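Local atomic coordinates of RV1873 (Mycobacterium tuberculosis, PDB entry 2JEK), a protein that is of unknown function but folds, as a member of the DUF1810 family, into an all-helical right-handed superhelix. Residues Q17-G31 with R77-R91. Residues are numbered along the deposited sequence; the frame is centred on the assembly and turned at random.
With SO4 (sulfate ion), chain B.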
ATOM      1  N   GLN A  17      11.904   5.211  -1.072  1.00  7.56           N
ATOM      2  CA  GLN A  17      11.614   4.699  -2.404  1.00  7.44           C
ATOM      3  C   GLN A  17      12.747   4.915  -3.402  1.00  9.17           C
ATOM      4  O   GLN A  17      12.939   4.107  -4.305  1.00  8.86           O
ATOM      5  CB  GLN A  17      10.326   5.313  -2.959  1.00  7.93           C
ATOM      6  CG  GLN A  17       9.044   4.821  -2.288  1.00  7.33           C
ATOM      7  CD  GLN A  17       7.807   5.475  -2.881  1.00  8.71           C
ATOM      8  OE1 GLN A  17       7.903   6.257  -3.819  1.00  9.52           O
ATOM      9  NE2 GLN A  17       6.644   5.172  -2.320  1.00  8.15           N
ATOM     10  N   ALA A  18      13.498   6.000  -3.245  1.00  9.36           N
ATOM     11  CA  ALA A  18      14.447   6.395  -4.294  1.00 10.57           C
ATOM     12  C   ALA A  18      15.399   5.292  -4.766  1.00 11.19           C
ATOM     13  O   ALA A  18      15.456   5.044  -5.967  1.00 11.85           O
ATOM     14  CB  ALA A  18      15.216   7.655  -3.917  1.00 11.43           C
ATOM     15  N   PRO A  19      16.114   4.622  -3.831  1.00 11.52           N
ATOM     16  CA  PRO A  19      17.096   3.607  -4.277  1.00 11.76           C
ATOM     17  C   PRO A  19      16.499   2.359  -4.902  1.00 12.14           C
ATOM     18  O   PRO A  19      17.232   1.588  -5.549  1.00 13.24           O
ATOM     19  CB  PRO A  19      17.820   3.207  -2.978  1.00 11.98           C
ATOM     20  CG  PRO A  19      17.498   4.284  -1.998  1.00 13.44           C
ATOM     21  CD  PRO A  19      16.129   4.768  -2.364  1.00 12.14           C
ATOM     22  N   VAL A  20      15.203   2.138  -4.700  1.00 10.54           N
ATOM     23  CA  VAL A  20      14.594   0.870  -5.116  1.00 10.79           C
ATOM     24  C   VAL A  20      13.412   0.977  -6.087  1.00 10.03           C
ATOM     25  O   VAL A  20      12.936  -0.043  -6.577  1.00  9.09           O
ATOM     26  CB  VAL A  20      14.143   0.020  -3.907  1.00 12.45           C
ATOM     27  CG1 VAL A  20      15.338  -0.309  -2.993  1.00 13.81           C
ATOM     28  CG2 VAL A  20      13.031   0.726  -3.139  1.00 12.40           C
ATOM     29  N   TYR A  21      12.931   2.189  -6.365  1.00  9.08           N
ATOM     30  CA  TYR A  21      11.645   2.294  -7.051  1.00  8.98           C
ATOM     31  C   TYR A  21      11.622   1.646  -8.435  1.00  8.61           C
ATOM     32  O   TYR A  21      10.624   1.021  -8.816  1.00  8.61           O
ATOM     33  CB  TYR A  21      11.099   3.735  -7.094  1.00  9.75           C
ATOM     34  CG  TYR A  21       9.642   3.736  -7.499  1.00  8.69           C
ATOM     35  CD1 TYR A  21       8.668   3.175  -6.664  1.00  9.46           C
ATOM     36  CD2 TYR A  21       9.244   4.227  -8.745  1.00  9.23           C
ATOM     37  CE1 TYR A  21       7.341   3.143  -7.040  1.00  8.68           C
ATOM     38  CE2 TYR A  21       7.900   4.199  -9.133  1.00  9.39           C
ATOM     39  CZ  TYR A  21       6.966   3.644  -8.276  1.00  8.38           C
ATOM     40  OH  TYR A  21       5.640   3.595  -8.632  1.00 11.61           O
ATOM     41  N   ARG A  22      12.712   1.785  -9.187  1.00  8.82           N
ATOM     42  CA  ARG A  22      12.720   1.140 -10.499  1.00  8.51           C
ATOM     43  C   ARG A  22      12.596  -0.376 -10.343  1.00  8.23           C
ATOM     44  O   ARG A  22      11.873  -1.013 -11.102  1.00  8.86           O
ATOM     45  CB  ARG A  22      13.960   1.495 -11.324  1.00  9.35           C
ATOM     46  CG  ARG A  22      13.975   0.852 -12.725  1.00 10.48           C
ATOM     47  CD  ARG A  22      12.874   1.424 -13.602  1.00 14.93           C
ATOM     48  NE  ARG A  22      12.804   0.792 -14.920  1.00 18.23           N
ATOM     49  CZ  ARG A  22      12.117   1.289 -15.943  1.00 27.59           C
ATOM     50  NH1 ARG A  22      11.445   2.429 -15.802  1.00 29.64           N
ATOM     51  NH2 ARG A  22      12.102   0.650 -17.108  1.00 30.73           N
ATOM     52  N   SER A  23      13.259  -0.950  -9.338  1.00  8.29           N
ATOM     53  CA  SER A  23      13.163  -2.397  -9.142  1.00  9.02           C
ATOM     54  C   SER A  23      11.745  -2.791  -8.715  1.00  9.03           C
ATOM     55  O   SER A  23      11.242  -3.844  -9.091  1.00 10.04           O
ATOM     56  CB  SER A  23      14.213  -2.885  -8.137  1.00  9.60           C
ATOM     57  OG  SER A  23      13.973  -2.422  -6.823  1.00 12.93           O
ATOM     58  N   VAL A  24      11.101  -1.935  -7.927  1.00  8.09           N
ATOM     59  CA  VAL A  24       9.713  -2.159  -7.535  1.00  8.47           C
ATOM     60  C   VAL A  24       8.822  -2.278  -8.761  1.00  9.00           C
ATOM     61  O   VAL A  24       8.065  -3.249  -8.906  1.00  8.99           O
ATOM     62  CB  VAL A  24       9.206  -1.005  -6.655  1.00  8.28           C
ATOM     63  CG1 VAL A  24       7.692  -1.146  -6.386  1.00  9.01           C
ATOM     64  CG2 VAL A  24       9.979  -0.965  -5.359  1.00  8.97           C
ATOM     65  N   VAL A  25       8.919  -1.280  -9.637  1.00  9.24           N
ATOM     66  CA  VAL A  25       8.158  -1.238 -10.884  1.00 11.19           C
ATOM     67  C   VAL A  25       8.431  -2.474 -11.740  1.00 10.99           C
ATOM     68  O   VAL A  25       7.490  -3.100 -12.240  1.00 10.91           O
ATOM     69  CB  VAL A  25       8.425   0.093 -11.649  1.00 11.31           C
ATOM     70  CG1 VAL A  25       7.911   0.044 -13.078  1.00 13.90           C
ATOM     71  CG2 VAL A  25       7.769   1.252 -10.896  1.00 13.91           C
ATOM     72  N   GLU A  26       9.702  -2.859 -11.856  1.00 11.17           N
ATOM     73  CA  GLU A  26      10.043  -4.023 -12.668  1.00 11.31           C
ATOM     74  C   GLU A  26       9.475  -5.308 -12.071  1.00 11.15           C
ATOM     75  O   GLU A  26       8.950  -6.152 -12.794  1.00 11.68           O
ATOM     76  CB  GLU A  26      11.559  -4.134 -12.885  1.00 12.00           C
ATOM     77  CG  GLU A  26      12.208  -2.904 -13.558  1.00 14.84           C
ATOM     78  CD  GLU A  26      11.968  -2.818 -15.064  1.00 19.72           C
ATOM     79  OE1 GLU A  26      11.220  -3.653 -15.610  1.00 16.69           O
ATOM     80  OE2 GLU A  26      12.541  -1.904 -15.700  1.00 23.11           O
ATOM     81  N   GLU A  27       9.547  -5.444 -10.749  1.00  9.95           N
ATOM     82  CA  GLU A  27       9.022  -6.620 -10.059  1.00 10.26           C
ATOM     83  C   GLU A  27       7.510  -6.724 -10.202  1.00 10.43           C
ATOM     84  O   GLU A  27       6.973  -7.813 -10.441  1.00 12.35           O
ATOM     85  CB  GLU A  27       9.432  -6.589  -8.580  1.00  8.97           C
ATOM     86  CG  GLU A  27      10.890  -6.956  -8.425  1.00  9.05           C
ATOM     87  CD  GLU A  27      11.471  -6.645  -7.082  1.00 11.14           C
ATOM     88  OE1 GLU A  27      10.718  -6.600  -6.082  1.00 10.14           O
ATOM     89  OE2 GLU A  27      12.710  -6.481  -7.033  1.00 12.40           O
ATOM     90  N   LEU A  28       6.821  -5.595 -10.061  1.00 10.97           N
ATOM     91  CA  LEU A  28       5.372  -5.601 -10.202  1.00 11.22           C
ATOM     92  C   LEU A  28       4.939  -5.785 -11.658  1.00 12.61           C
ATOM     93  O   LEU A  28       3.960  -6.490 -11.911  1.00 14.31           O
ATOM     94  CB  LEU A  28       4.761  -4.345  -9.582  1.00 10.74           C
ATOM     95  CG  LEU A  28       4.983  -4.180  -8.072  1.00  9.27           C
ATOM     96  CD1 LEU A  28       4.318  -2.879  -7.621  1.00 10.06           C
ATOM     97  CD2 LEU A  28       4.474  -5.381  -7.254  1.00 12.16           C
ATOM     98  N   ARG A  29       5.666  -5.171 -12.601  1.00 13.64           N
ATOM     99  CA  ARG A  29       5.441  -5.421 -14.040  1.00 14.95           C
ATOM    100  C   ARG A  29       5.553  -6.910 -14.371  1.00 16.01           C
ATOM    101  O   ARG A  29       4.795  -7.420 -15.202  1.00 17.14           O
ATOM    102  CB  ARG A  29       6.419  -4.627 -14.917  1.00 14.90           C
ATOM    103  CG  ARG A  29       6.103  -3.144 -15.053  1.00 15.06           C
ATOM    104  CD  ARG A  29       7.093  -2.406 -15.959  1.00 15.99           C
ATOM    105  NE  ARG A  29       6.798  -0.971 -16.035  1.00 16.30           N
ATOM    106  CZ  ARG A  29       7.560  -0.069 -16.651  1.00 18.96           C
ATOM    107  NH1 ARG A  29       8.686  -0.439 -17.260  1.00 22.77           N
ATOM    108  NH2 ARG A  29       7.201   1.215 -16.658  1.00 20.49           N
ATOM    109  N   ALA A  30       6.501  -7.593 -13.728  1.00 16.15           N
ATOM    110  CA  ALA A  30       6.747  -9.022 -13.964  1.00 16.48           C
ATOM    111  C   ALA A  30       5.832  -9.939 -13.143  1.00 16.71           C
ATOM    112  O   ALA A  30       5.827 -11.161 -13.329  1.00 18.12           O
ATOM    113  CB  ALA A  30       8.219  -9.363 -13.703  1.00 17.48           C
ATOM    114  N   GLY A  31       5.076  -9.363 -12.212  1.00 15.08           N
ATOM    115  CA  GLY A  31       4.137 -10.131 -11.403  1.00 14.57           C
ATOM    116  C   GLY A  31       4.679 -10.871 -10.183  1.00 14.24           C
ATOM    117  O   GLY A  31       4.055 -11.819  -9.694  1.00 14.31           O
ATOM    118  N   ARG A  77       2.555   7.291  -7.740  1.00  7.63           N
ATOM    119  CA  ARG A  77       3.296   6.032  -7.624  1.00  6.98           C
ATOM    120  C   ARG A  77       2.428   4.927  -7.012  1.00  6.94           C
ATOM    121  O   ARG A  77       2.479   3.780  -7.449  1.00  7.72           O
ATOM    122  CB  ARG A  77       4.582   6.215  -6.816  1.00  7.67           C
ATOM    123  CG  ARG A  77       5.707   6.823  -7.609  1.00  7.62           C
ATOM    124  CD  ARG A  77       6.967   6.859  -6.785  1.00  9.11           C
ATOM    125  NE  ARG A  77       8.064   7.394  -7.578  1.00 11.28           N
ATOM    126  CZ  ARG A  77       9.300   7.556  -7.129  1.00 12.18           C
ATOM    127  NH1 ARG A  77       9.609   7.242  -5.878  1.00 11.15           N
ATOM    128  NH2 ARG A  77      10.227   8.035  -7.942  1.00 12.20           N
ATOM    129  N   LEU A  78       1.638   5.267  -5.997  1.00  7.04           N
ATOM    130  CA  LEU A  78       0.769   4.273  -5.371  1.00  7.70           C
ATOM    131  C   LEU A  78      -0.282   3.758  -6.348  1.00  7.40           C
ATOM    132  O   LEU A  78      -0.580   2.561  -6.384  1.00  7.89           O
ATOM    133  CB  LEU A  78       0.131   4.833  -4.095  1.00  7.87           C
ATOM    134  CG  LEU A  78      -0.780   3.863  -3.338  1.00  7.82           C
ATOM    135  CD1 LEU A  78      -0.009   2.630  -2.866  1.00  8.46           C
ATOM    136  CD2 LEU A  78      -1.438   4.525  -2.150  1.00  9.89           C
ATOM    137  N   HIS A  79      -0.827   4.656  -7.166  1.00  7.38           N
ATOM    138  CA  HIS A  79      -1.767   4.221  -8.191  1.00  7.43           C
ATOM    139  C   HIS A  79      -1.054   3.382  -9.253  1.00  8.17           C
ATOM    140  O   HIS A  79      -1.601   2.383  -9.746  1.00  9.33           O
ATOM    141  CB  HIS A  79      -2.459   5.413  -8.842  1.00  8.52           C
ATOM    142  CG  HIS A  79      -3.445   6.101  -7.950  1.00  8.15           C
ATOM    143  ND1 HIS A  79      -4.682   5.568  -7.665  1.00 12.24           N
ATOM    144  CD2 HIS A  79      -3.394   7.295  -7.318  1.00 11.97           C
ATOM    145  CE1 HIS A  79      -5.349   6.401  -6.885  1.00 13.38           C
ATOM    146  NE2 HIS A  79      -4.589   7.456  -6.658  1.00 15.29           N
ATOM    147  N   GLU A  80       0.170   3.779  -9.613  1.00  8.86           N
ATOM    148  CA  GLU A  80       0.951   2.979 -10.557  1.00  9.96           C
ATOM    149  C   GLU A  80       1.150   1.559 -10.043  1.00  8.90           C
ATOM    150  O   GLU A  80       0.920   0.584 -10.764  1.00  9.85           O
ATOM    151  CB  GLU A  80       2.312   3.630 -10.836  1.00  9.87           C
ATOM    152  CG  GLU A  80       3.329   2.685 -11.485  1.00 11.32           C
ATOM    153  CD  GLU A  80       4.586   3.396 -11.944  1.00 12.05           C
ATOM    154  OE1 GLU A  80       5.103   4.250 -11.187  1.00 14.13           O
ATOM    155  OE2 GLU A  80       5.067   3.079 -13.054  1.00 16.61           O
ATOM    156  N   CYS A  81       1.547   1.441  -8.778  1.00  7.56           N
ATOM    157  CA  CYS A  81       1.872   0.137  -8.211  1.00  7.94           C
ATOM    158  C   CYS A  81       0.624  -0.701  -8.056  1.00  7.69           C
ATOM    159  O   CYS A  81       0.648  -1.892  -8.313  1.00  8.08           O
ATOM    160  CB  CYS A  81       2.586   0.319  -6.875  1.00  7.92           C
ATOM    161  SG  CYS A  81       4.273   0.950  -7.043  1.00  8.02           S
ATOM    162  N   THR A  82      -0.468  -0.079  -7.631  1.00  7.70           N
ATOM    163  CA  THR A  82      -1.754  -0.775  -7.527  1.00  7.14           C
ATOM    164  C   THR A  82      -2.204  -1.278  -8.901  1.00  8.46           C
ATOM    165  O   THR A  82      -2.619  -2.434  -9.034  1.00  8.96           O
ATOM    166  CB  THR A  82      -2.804   0.169  -6.919  1.00  7.89           C
ATOM    167  OG1 THR A  82      -2.358   0.570  -5.618  1.00  8.17           O
ATOM    168  CG2 THR A  82      -4.182  -0.495  -6.800  1.00  7.99           C
ATOM    169  N   GLY A  83      -2.102  -0.410  -9.910  1.00  9.60           N
ATOM    170  CA  GLY A  83      -2.492  -0.761 -11.276  1.00 10.51           C
ATOM    171  C   GLY A  83      -1.693  -1.911 -11.860  1.00 10.18           C
ATOM    172  O   GLY A  83      -2.253  -2.802 -12.539  1.00 10.30           O
ATOM    173  N   LEU A  84      -0.385  -1.925 -11.583  1.00 10.25           N
ATOM    174  CA  LEU A  84       0.476  -3.033 -12.022  1.00  9.67           C
ATOM    175  C   LEU A  84       0.032  -4.369 -11.436  1.00 10.40           C
ATOM    176  O   LEU A  84      -0.000  -5.386 -12.136  1.00 11.09           O
ATOM    177  CB  LEU A  84       1.949  -2.758 -11.683  1.00 10.22           C
ATOM    178  CG  LEU A  84       2.598  -1.630 -12.485  1.00 12.13           C
ATOM    179  CD1 LEU A  84       3.968  -1.293 -11.910  1.00 13.40           C
ATOM    180  CD2 LEU A  84       2.687  -2.021 -13.964  1.00 13.32           C
ATOM    181  N   VAL A  85      -0.327  -4.363 -10.152  1.00  9.45           N
ATOM    182  CA  VAL A  85      -0.813  -5.580  -9.508  1.00  8.85           C
ATOM    183  C   VAL A  85      -2.140  -6.007 -10.139  1.00  9.07           C
ATOM    184  O   VAL A  85      -2.341  -7.187 -10.432  1.00  9.66           O
ATOM    185  CB  VAL A  85      -0.954  -5.410  -7.971  1.00  8.18           C
ATOM    186  CG1 VAL A  85      -1.559  -6.669  -7.339  1.00  8.96           C
ATOM    187  CG2 VAL A  85       0.409  -5.123  -7.329  1.00  9.14           C
ATOM    188  N   ASN A  86      -3.034  -5.044 -10.364  1.00  9.57           N
ATOM    189  CA  ASN A  86      -4.342  -5.348 -10.967  1.00 10.28           C
ATOM    190  C   ASN A  86      -4.237  -5.967 -12.356  1.00 11.74           C
ATOM    191  O   ASN A  86      -5.107  -6.731 -12.749  1.00 11.91           O
ATOM    192  CB  ASN A  86      -5.236  -4.117 -11.003  1.00 10.76           C
ATOM    193  CG  ASN A  86      -5.835  -3.798  -9.653  1.00  9.20           C
ATOM    194  OD1 ASN A  86      -5.971  -4.672  -8.805  1.00 13.54           O
ATOM    195  ND2 ASN A  86      -6.230  -2.552  -9.466  1.00 10.53           N
ATOM    196  N   GLN A  87      -3.141  -5.670 -13.051  1.00 12.13           N
ATOM    197  CA  GLN A  87      -2.872  -6.110 -14.427  1.00 15.39           C
ATOM    198  C   GLN A  87      -2.365  -7.554 -14.536  1.00 15.07           C
ATOM    199  O   GLN A  87      -2.469  -8.173 -15.605  1.00 15.28           O
ATOM    200  CB  GLN A  87      -1.848  -5.147 -15.037  1.00 16.43           C
ATOM    201  CG  GLN A  87      -1.635  -5.249 -16.523  1.00 22.42           C
ATOM    202  CD  GLN A  87      -0.669  -4.199 -17.021  1.00 19.05           C
ATOM    203  OE1 GLN A  87       0.481  -4.125 -16.578  1.00 25.87           O
ATOM    204  NE2 GLN A  87      -1.130  -3.377 -17.944  1.00 26.39           N
ATOM    205  N   VAL A  88      -1.807  -8.086 -13.451  1.00 14.48           N
ATOM    206  CA  VAL A  88      -1.273  -9.451 -13.443  1.00 13.81           C
ATOM    207  C   VAL A  88      -2.402 -10.465 -13.664  1.00 14.43           C
ATOM    208  O   VAL A  88      -3.478 -10.345 -13.076  1.00 13.82           O
ATOM    209  CB  VAL A  88      -0.525  -9.761 -12.121  1.00 13.17           C
ATOM    210  CG1 VAL A  88       0.037 -11.180 -12.128  1.00 13.90           C
ATOM    211  CG2 VAL A  88       0.617  -8.778 -11.900  1.00 13.71           C
ATOM    212  N   GLN A  89      -2.161 -11.440 -14.545  1.00 15.23           N
ATOM    213  CA  GLN A  89      -3.165 -12.455 -14.862  1.00 16.78           C
ATOM    214  C   GLN A  89      -2.735 -13.837 -14.419  1.00 17.51           C
ATOM    215  O   GLN A  89      -1.560 -14.195 -14.533  1.00 18.16           O
ATOM    216  CB  GLN A  89      -3.434 -12.506 -16.370  1.00 16.92           C
ATOM    217  CG  GLN A  89      -3.957 -11.223 -16.949  1.00 17.38           C
ATOM    218  CD  GLN A  89      -5.316 -10.832 -16.399  1.00 23.67           C
ATOM    219  OE1 GLN A  89      -6.196 -11.677 -16.202  1.00 26.08           O
ATOM    220  NE2 GLN A  89      -5.497  -9.539 -16.147  1.00 26.24           N
ATOM    221  N   GLY A  90      -3.698 -14.602 -13.919  1.00 17.79           N
ATOM    222  CA  GLY A  90      -3.496 -16.014 -13.614  1.00 18.54           C
ATOM    223  C   GLY A  90      -2.836 -16.337 -12.293  1.00 19.34           C
ATOM    224  O   GLY A  90      -2.639 -17.511 -11.970  1.00 19.88           O
ATOM    225  N   ARG A  91      -2.501 -15.310 -11.516  1.00 19.41           N
ATOM    226  CA  ARG A  91      -1.812 -15.526 -10.247  1.00 19.27           C
ATOM    227  C   ARG A  91      -2.650 -15.067  -9.065  1.00 18.17           C
ATOM    228  O   ARG A  91      -3.282 -14.007  -9.119  1.00 17.95           O
ATOM    229  CB  ARG A  91      -0.461 -14.811 -10.241  1.00 19.38           C
ATOM    230  CG  ARG A  91       0.573 -15.417 -11.175  1.00 22.58           C
ATOM    231  CD  ARG A  91       1.932 -14.798 -10.930  1.00 27.40           C
ATOM    232  NE  ARG A  91       2.828 -14.990 -12.067  1.00 31.67           N
ATOM    233  CZ  ARG A  91       4.139 -14.763 -12.035  1.00 36.19           C
ATOM    234  NH1 ARG A  91       4.719 -14.341 -10.914  1.00 37.33           N
ATOM    235  NH2 ARG A  91       4.874 -14.972 -13.124  1.00 36.65           N
TER
HETATM  236  S   SO4 B1146      -8.609  -8.458 -14.996  0.80 22.74           S
HETATM  237  O1  SO4 B1146      -9.192  -8.766 -16.300  0.80 23.04           O
HETATM  238  O2  SO4 B1146      -8.429  -9.686 -14.226  0.80 22.98           O
HETATM  239  O3  SO4 B1146      -9.456  -7.514 -14.275  0.80 25.85           O
HETATM  240  O4  SO4 B1146      -7.288  -7.867 -15.226  0.80 26.10           O
HETATM  241  O   HOH W   1       1.944  -6.080 -13.998  1.00 18.63           O
HETATM  242  O   HOH W   2       4.945   1.024 -14.844  1.00 15.78           O
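Tyr21 swings its ring toward Arg77 because CG stands anti to the backbone N (chi1 -166°), while Arg77, extended from CG to NE, runs out over that ring. The planes of ring and guanidinium are 9° apart and their centres 4.1 Å, a flat stack with cation-pi character. Arg77 CD sits over the middle of the same face, 3.6 Å from the Tyr21 centroid, adding a CH-pi contact. Beyond the ring, Arg77 NH1 gives a nearly straight hydrogen bond to Gln17 OE1 (2.8 Å, 167° at the hydrogen), in the plane of both the guanidinium and the amide carbonyl; this fixes the rotation of the guanidinium. Gln17 NE2 is bonded in turn to Phe40 O. At the far end of the ring, Tyr21 OH donates to Glu80 OE1 (2.7 Å), reaching it from above the carboxylate plane. The other oxygen, Glu80 OE2, accepts from water 2, which in turn accepts from Arg29 NH2, so the two charges are linked through solvent.

Helix 21-29 and segment 77-87 of helix 74-87 run nearly parallel, their short-segment axes 9.1 Å apart at closest approach. Leu28 carries much of the apolar packing: CD1 lies 3.7 Å from Cys81 CB, CB meets Leu84 CB, and CD2 touches Val85 CG2. Arg29 CG packs on Leu84 CD2, and Phe97 also touches Leu28 and Val85. Water 1 lies between Leu28 O and Leu84 O, within hydrogen-bonding distance of both. Gly31, which closes helix 21-29 in a Schellman motif, sets its CA 3.8 Å from Val88 CG2.

The contact thus runs from a polar, directional N-terminal part through an apolar middle at Leu28, Cys81 and Leu84 to a C-terminal end with polar atoms again; the Arg77 cation is probably stabilised by the electron-rich ring face and Gln17 OE1, without a direct carboxylate partner across this interface.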